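Local atomic coordinates of luciferase-like enzymeAMP-CoA-ligase (PDB entry 4W8O), a protein that probably activates carboxylic acids with ATP as an AMP-forming CoA ligase of the ANL superfamily, resembling beetle luciferases though it comes from a nonluminescent mealworm. Residues 110-113 / 114-117. Numbering follows the deposited sequence.
Sequences QHLL and SLVT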
loop_
_atom_site.group_PDB
_atom_site.type_symbol
_atom_site.label_atom_id
_atom_site.label_comp_id
_atom_site.label_asym_id
_atom_site.label_seq_id
_atom_site.Cartn_x
_atom_site.Cartn_y
_atom_site.Cartn_z
ATOM N N GLN A 110 20.530 -1.145 -6.924
ATOM C CA GLN A 110 21.592 -2.070 -6.523
ATOM C C GLN A 110 21.553 -2.397 -5.043
ATOM O O GLN A 110 21.681 -3.555 -4.647
ATOM C CB GLN A 110 22.970 -1.484 -6.808
ATOM C CG GLN A 110 23.441 -1.660 -8.224
ATOM C CD GLN A 110 24.863 -1.179 -8.412
ATOM O OE1 GLN A 110 25.676 -1.228 -7.490
ATOM N NE2 GLN A 110 25.172 -0.717 -9.613
ATOM N N HIS A 111 21.443 -1.365 -4.225
ATOM C CA HIS A 111 21.365 -1.568 -2.788
ATOM C C HIS A 111 20.119 -2.380 -2.400
ATOM O O HIS A 111 20.208 -3.302 -1.593
ATOM C CB HIS A 111 21.368 -0.235 -2.051
ATOM C CG HIS A 111 21.130 -0.374 -0.582
ATOM N ND1 HIS A 111 21.997 -1.046 0.249
ATOM C CD2 HIS A 111 20.116 0.058 0.202
ATOM C CE1 HIS A 111 21.534 -1.017 1.486
ATOM N NE2 HIS A 111 20.394 -0.348 1.485
ATOM N N LEU A 112 18.974 -2.036 -2.981
ATOM C CA LEU A 112 17.721 -2.717 -2.662
ATOM C C LEU A 112 17.789 -4.190 -3.031
ATOM O O LEU A 112 17.385 -5.041 -2.251
ATOM C CB LEU A 112 16.530 -2.041 -3.351
ATOM C CG LEU A 112 16.282 -0.571 -2.976
ATOM C CD1 LEU A 112 14.931 -0.087 -3.488
ATOM C CD2 LEU A 112 16.409 -0.344 -1.473
ATOM N N LEU A 113 18.322 -4.488 -4.212
ATOM C CA LEU A 113 18.509 -5.877 -4.630
ATOM C C LEU A 113 19.442 -6.634 -3.686
ATOM O O LEU A 113 19.219 -7.814 -3.390
ATOM C CB LEU A 113 19.034 -5.947 -6.071
ATOM C CG LEU A 113 18.050 -5.576 -7.185
ATOM C CD1 LEU A 113 18.750 -5.472 -8.536
ATOM C CD2 LEU A 113 16.918 -6.584 -7.251
ATOM N N SER A 114 20.480 -5.953 -3.204
ATOM C CA SER A 114 21.444 -6.578 -2.307
ATOM C C SER A 114 20.801 -6.901 -0.959
ATOM O O SER A 114 21.207 -7.844 -0.292
ATOM C CB SER A 114 22.681 -5.686 -2.130
ATOM O OG SER A 114 22.431 -4.614 -1.220
ATOM N N LEU A 115 19.794 -6.121 -0.563
ATOM C CA LEU A 115 19.045 -6.417 0.656
ATOM C C LEU A 115 18.216 -7.706 0.549
ATOM O O LEU A 115 18.225 -8.512 1.468
ATOM C CB LEU A 115 18.106 -5.267 1.024
ATOM C CG LEU A 115 18.731 -3.947 1.460
ATOM C CD1 LEU A 115 17.662 -2.868 1.517
ATOM C CD2 LEU A 115 19.428 -4.086 2.804
ATOM N N VAL A 116 17.507 -7.884 -0.567
ATOM C CA VAL A 116 16.516 -8.956 -0.696
ATOM C C VAL A 116 16.910 -10.119 -1.627
ATOM O O VAL A 116 16.238 -11.152 -1.625
ATOM C CB VAL A 116 15.126 -8.396 -1.086
ATOM C CG1 VAL A 116 14.703 -7.305 -0.107
ATOM C CG2 VAL A 116 15.088 -7.881 -2.526
ATOM N N THR A 117 17.984 -9.949 -2.403
ATOM C CA THR A 117 18.547 -11.005 -3.256
ATOM C C THR A 117 17.479 -11.926 -3.857
ATOM O O THR A 117 17.378 -13.084 -3.476
ATOM C CB THR A 117 19.590 -11.843 -2.488
ATOM O OG1 THR A 117 18.977 -12.449 -1.344
ATOM C CG2 THR A 117 20.759 -10.964 -2.022
#
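H111 and L115, one helical turn apart, meet by a CH-pi contact: L115 CG lies 4.2 Å from the centroid of the H111 ring and 22° off its normal, hence over the face, though displaced toward the rim. The methyls of L115 reach past that rim, CD1 coming to 3.7 Å from H111 NE2. H111 carries CG anti to its own N (chi1 173°), which takes the ring outward and forward along the helix, alongside L115. H111 NE2 is also hydrogen-bonded to P192 O, which helps fix the rotation of the ring. Replacing H111 with an alanine would probably uncover one flank of L115 and leave P192 O without its imidazole donor. A second apolar contact, L112 CD2 to L115 CD1 at 4.1 Å, joins L115 to the buried L112, and both touch F184 of strand 179-184.

Among the polar contacts, H111 O is gripped twice. L115 N donates at 3.0 Å, while S114 OG, folded back over the backbone, donates at 2.6 Å from H111 O with a C=O...OG angle of 122°, well off the carbonyl direction. The backbone bonds also include S114 N to Q110 O at 3.0 Å, a weak one from V116 N to L112 O, and T117 N to L113 O at 2.7 Å, with weak i to i+3 bonds from L115 N and V116 N. T117 then leaves the helix with positive phi, and its OG1 bonds to R390. This is the C-terminal turn of an amphipathic helix, 106-116, which lies on the mixed eight-stranded sheet of the AMP-binding fold, against strand 179-184, with helix 128-138 alongside.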